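Local coordinates for glucosidase (Croceicoccus marinus, PDB 5Z3K), which probably hydrolyses O-glycosidic bonds as a beta-glucosidase of glycoside hydrolase family 39, at residues L23-A31 against R303-H311. Residues are numbered along the deposited sequence; the frame is centred on the assembly and turned at random.
Sequences LHGTSGIPA and RADTGADFH
At the seam where the TIM barrel closes, its first strand, 25-27, and the loop leaving its last strand, 298-301, meet through Ser27 and Ala304: Ala304 N donates to Ser27 O (3.0 Å). The same N-H makes a weak bond to Thr26 OG1, whose stronger partner is Phe301 O; a chi1 of -164° turns OG1 away from the backbone N and brings it 3.2 Å from Ala304 CB. Past strand 25-27, Asp305 OD2 receives Ile29 N on the anti side (2.8 Å, 167° at the hydrogen) and Arg303 NH2 on the syn side, while OD1 takes Arg303 NE at 2.8 Å, so the guanidinium grips the carboxylate side-on. Gly307 N reaches OD1 from above the carboxylate plane and closes an Asx turn. With each oxygen accepting two N-H donors, the buried carboxylate is probably held against rotation. An asparagine here would lack the charge and one accepting oxygen, and would probably leave Arg303 to the more distant Asp309 and Asp58. OD2 also lies 3.2 Å from Gly28 CA, where a CB would clash and the backbone angles already call for glycine. Ile29 CD1 touches Phe310 CD1 (3.6 Å) at a slant, and Trp94 of helix 89-100 also packs on Ile29.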
ATOM      1  N   LEU A  23       1.565   1.947  -8.064  1.00  9.54           N
ATOM      2  CA  LEU A  23       1.740   1.265  -6.790  1.00  8.15           C
ATOM      3  C   LEU A  23       0.982   1.932  -5.643  1.00  9.69           C
ATOM      4  O   LEU A  23       1.186   1.559  -4.477  1.00 10.13           O
ATOM      5  CB  LEU A  23       3.228   1.176  -6.438  1.00 10.44           C
ATOM      6  CG  LEU A  23       4.125   0.384  -7.402  1.00 16.98           C
ATOM      7  CD1 LEU A  23       5.524   0.149  -6.781  1.00 12.25           C
ATOM      8  CD2 LEU A  23       3.464  -0.914  -7.742  1.00 15.07           C
ATOM      9  N   HIS A  24       0.105   2.899  -5.935  1.00  7.86           N
ATOM     10  CA  HIS A  24      -0.560   3.660  -4.870  1.00  7.34           C
ATOM     11  C   HIS A  24      -1.808   2.935  -4.371  1.00  9.87           C
ATOM     12  O   HIS A  24      -2.939   3.400  -4.522  1.00 10.95           O
ATOM     13  CB  HIS A  24      -0.931   5.065  -5.330  1.00  8.61           C
ATOM     14  CG  HIS A  24      -0.995   6.054  -4.208  1.00  9.46           C
ATOM     15  ND1 HIS A  24       0.099   6.355  -3.428  1.00  9.97           N
ATOM     16  CD2 HIS A  24      -2.008   6.829  -3.747  1.00  9.65           C
ATOM     17  CE1 HIS A  24      -0.240   7.254  -2.520  1.00 13.43           C
ATOM     18  NE2 HIS A  24      -1.512   7.565  -2.697  1.00 10.63           N
ATOM     19  N   GLY A  25      -1.581   1.786  -3.746  1.00  8.55           N
ATOM     20  CA  GLY A  25      -2.642   1.113  -3.024  1.00  9.37           C
ATOM     21  C   GLY A  25      -2.662   1.500  -1.558  1.00 10.94           C
ATOM     22  O   GLY A  25      -1.690   2.028  -1.025  1.00 11.61           O
ATOM     23  N   THR A  26      -3.777   1.211  -0.882  1.00 11.88           N
ATOM     24  CA  THR A  26      -3.858   1.531   0.538  1.00 10.03           C
ATOM     25  C   THR A  26      -4.932   0.676   1.184  1.00 11.20           C
ATOM     26  O   THR A  26      -5.689  -0.027   0.514  1.00 10.51           O
ATOM     27  CB  THR A  26      -4.158   3.016   0.778  1.00 11.57           C
ATOM     28  OG1 THR A  26      -3.852   3.345   2.137  1.00 12.58           O
ATOM     29  CG2 THR A  26      -5.639   3.310   0.532  1.00 10.69           C
ATOM     30  N   SER A  27      -4.985   0.749   2.502  1.00 13.17           N
ATOM     31  CA  SER A  27      -6.018   0.079   3.264  1.00  9.27           C
ATOM     32  C   SER A  27      -6.659   1.105   4.186  1.00 10.50           C
ATOM     33  O   SER A  27      -6.183   2.235   4.316  1.00 11.20           O
ATOM     34  CB  SER A  27      -5.454  -1.099   4.064  1.00 18.00           C
ATOM     35  OG  SER A  27      -4.759  -0.633   5.199  1.00 18.82           O
ATOM     36  N   GLY A  28      -7.749   0.698   4.820  1.00 13.01           N
ATOM     37  CA  GLY A  28      -8.505   1.558   5.708  1.00 15.78           C
ATOM     38  C   GLY A  28      -9.948   1.705   5.263  1.00 13.04           C
ATOM     39  O   GLY A  28     -10.364   1.203   4.219  1.00 11.58           O
ATOM     40  N   ILE A  29     -10.707   2.433   6.081  1.00 11.43           N
ATOM     41  CA  ILE A  29     -12.135   2.673   5.909  1.00 14.17           C
ATOM     42  C   ILE A  29     -12.308   4.108   5.415  1.00 13.05           C
ATOM     43  O   ILE A  29     -12.043   5.057   6.170  1.00 13.41           O
ATOM     44  CB  ILE A  29     -12.903   2.432   7.218  1.00 12.85           C
ATOM     45  CG1 ILE A  29     -12.766   0.959   7.649  1.00 13.92           C
ATOM     46  CG2 ILE A  29     -14.362   2.844   7.059  1.00 13.88           C
ATOM     47  CD1 ILE A  29     -13.215   0.666   9.096  1.00 11.47           C
ATOM     48  N   PRO A  30     -12.745   4.326   4.167  1.00 11.38           N
ATOM     49  CA  PRO A  30     -12.762   5.686   3.618  1.00 12.31           C
ATOM     50  C   PRO A  30     -13.997   6.510   3.949  1.00 12.13           C
ATOM     51  O   PRO A  30     -13.963   7.731   3.738  1.00 12.97           O
ATOM     52  CB  PRO A  30     -12.674   5.443   2.101  1.00 12.73           C
ATOM     53  CG  PRO A  30     -13.317   4.115   1.895  1.00 11.09           C
ATOM     54  CD  PRO A  30     -12.961   3.298   3.125  1.00 13.87           C
ATOM     55  N   ALA A  31     -15.056   5.898   4.466  1.00 11.31           N
ATOM     56  CA  ALA A  31     -16.342   6.566   4.637  1.00 11.14           C
ATOM     57  C   ALA A  31     -17.278   5.622   5.389  1.00 12.42           C
ATOM     58  O   ALA A  31     -17.037   4.409   5.420  1.00 13.93           O
ATOM     59  CB  ALA A  31     -16.953   6.954   3.280  1.00 12.02           C
ATOM     60  N   ARG A 303      -1.982   3.166   7.147  1.00 13.61           N
ATOM     61  CA  ARG A 303      -3.311   3.025   6.546  1.00 13.18           C
ATOM     62  C   ARG A 303      -3.857   4.437   6.316  1.00 13.65           C
ATOM     63  O   ARG A 303      -3.624   5.329   7.145  1.00 12.74           O
ATOM     64  CB  ARG A 303      -4.256   2.221   7.456  1.00 11.54           C
ATOM     65  CG  ARG A 303      -4.273   2.679   8.924  1.00 10.54           C
ATOM     66  CD  ARG A 303      -5.006   1.676   9.847  1.00 14.62           C
ATOM     67  NE  ARG A 303      -6.458   1.808   9.712  1.00 13.14           N
ATOM     68  CZ  ARG A 303      -7.356   1.025  10.308  1.00 13.83           C
ATOM     69  NH1 ARG A 303      -6.978   0.017  11.093  1.00 16.37           N
ATOM     70  NH2 ARG A 303      -8.644   1.242  10.101  1.00 15.66           N
ATOM     71  N   ALA A 304      -4.571   4.650   5.203  1.00 12.13           N
ATOM     72  CA  ALA A 304      -5.042   5.986   4.815  1.00 13.88           C
ATOM     73  C   ALA A 304      -6.426   6.295   5.399  1.00 13.01           C
ATOM     74  O   ALA A 304      -7.396   6.587   4.690  1.00 11.67           O
ATOM     75  CB  ALA A 304      -5.051   6.122   3.292  1.00 11.25           C
ATOM     76  N   ASP A 305      -6.517   6.251   6.725  1.00 12.24           N
ATOM     77  CA  ASP A 305      -7.743   6.691   7.389  1.00 12.05           C
ATOM     78  C   ASP A 305      -7.361   7.248   8.755  1.00 13.14           C
ATOM     79  O   ASP A 305      -6.187   7.525   9.017  1.00 12.00           O
ATOM     80  CB  ASP A 305      -8.801   5.571   7.435  1.00 13.13           C
ATOM     81  CG  ASP A 305      -8.401   4.357   8.295  1.00 15.68           C
ATOM     82  OD1 ASP A 305      -7.384   4.392   9.032  1.00 11.11           O
ATOM     83  OD2 ASP A 305      -9.143   3.344   8.227  1.00 12.84           O
ATOM     84  N   THR A 306      -8.362   7.449   9.620  1.00 12.04           N
ATOM     85  CA  THR A 306      -8.082   7.986  10.952  1.00 16.15           C
ATOM     86  C   THR A 306      -7.428   6.978  11.876  1.00 15.84           C
ATOM     87  O   THR A 306      -7.064   7.344  12.997  1.00 13.31           O
ATOM     88  CB  THR A 306      -9.355   8.495  11.619  1.00 16.30           C
ATOM     89  OG1 THR A 306     -10.196   7.380  11.960  1.00 13.54           O
ATOM     90  CG2 THR A 306     -10.080   9.454  10.686  1.00 13.66           C
ATOM     91  N   GLY A 307      -7.261   5.733  11.444  1.00 14.06           N
ATOM     92  CA  GLY A 307      -6.719   4.716  12.309  1.00 16.47           C
ATOM     93  C   GLY A 307      -7.726   4.085  13.229  1.00 14.84           C
ATOM     94  O   GLY A 307      -7.357   3.188  13.996  1.00 17.97           O
ATOM     95  N   ALA A 308      -8.986   4.519  13.177  1.00 13.33           N
ATOM     96  CA  ALA A 308     -10.052   3.893  13.943  1.00 14.55           C
ATOM     97  C   ALA A 308     -10.158   2.431  13.528  1.00 17.92           C
ATOM     98  O   ALA A 308     -10.491   2.120  12.381  1.00 18.72           O
ATOM     99  CB  ALA A 308     -11.382   4.630  13.733  1.00 13.68           C
ATOM    100  N   ASP A 309      -9.843   1.529  14.448  1.00 15.84           N
ATOM    101  CA  ASP A 309      -9.678   0.111  14.159  1.00 15.95           C
ATOM    102  C   ASP A 309     -10.817  -0.612  14.863  1.00 19.32           C
ATOM    103  O   ASP A 309     -10.867  -0.640  16.093  1.00 17.15           O
ATOM    104  CB  ASP A 309      -8.299  -0.355  14.633  1.00 14.53           C
ATOM    105  CG  ASP A 309      -8.064  -1.854  14.455  1.00 16.72           C
ATOM    106  OD1 ASP A 309      -9.021  -2.654  14.515  1.00 15.58           O
ATOM    107  OD2 ASP A 309      -6.891  -2.229  14.279  1.00 16.10           O
ATOM    108  N   PHE A 310     -11.736  -1.175  14.084  1.00 17.34           N
ATOM    109  CA  PHE A 310     -12.942  -1.794  14.620  1.00 17.68           C
ATOM    110  C   PHE A 310     -12.777  -3.286  14.849  1.00 19.71           C
ATOM    111  O   PHE A 310     -13.767  -3.995  15.064  1.00 16.96           O
ATOM    112  CB  PHE A 310     -14.119  -1.513  13.688  1.00 16.09           C
ATOM    113  CG  PHE A 310     -14.450  -0.050  13.577  1.00 18.18           C
ATOM    114  CD1 PHE A 310     -13.784   0.761  12.676  1.00 17.78           C
ATOM    115  CD2 PHE A 310     -15.410   0.516  14.396  1.00 18.79           C
ATOM    116  CE1 PHE A 310     -14.082   2.118  12.581  1.00 17.58           C
ATOM    117  CE2 PHE A 310     -15.718   1.872  14.309  1.00 19.04           C
ATOM    118  CZ  PHE A 310     -15.048   2.673  13.404  1.00 23.00           C
ATOM    119  N   HIS A 311     -11.544  -3.777  14.805  1.00 14.60           N
ATOM    120  CA  HIS A 311     -11.226  -5.146  15.171  1.00 18.16           C
ATOM    121  C   HIS A 311     -10.484  -5.216  16.497  1.00 21.24           C
ATOM    122  O   HIS A 311     -10.888  -5.962  17.392  1.00 19.13           O
ATOM    123  CB  HIS A 311     -10.417  -5.775  14.034  1.00 15.28           C
ATOM    124  CG  HIS A 311     -11.091  -5.634  12.706  1.00 14.09           C
ATOM    125  ND1 HIS A 311     -12.115  -6.466  12.305  1.00 13.94           N
ATOM    126  CD2 HIS A 311     -10.936  -4.723  11.714  1.00 15.73           C
ATOM    127  CE1 HIS A 311     -12.538  -6.096  11.109  1.00 17.20           C
ATOM    128  NE2 HIS A 311     -11.836  -5.043  10.727  1.00 14.51           N
TER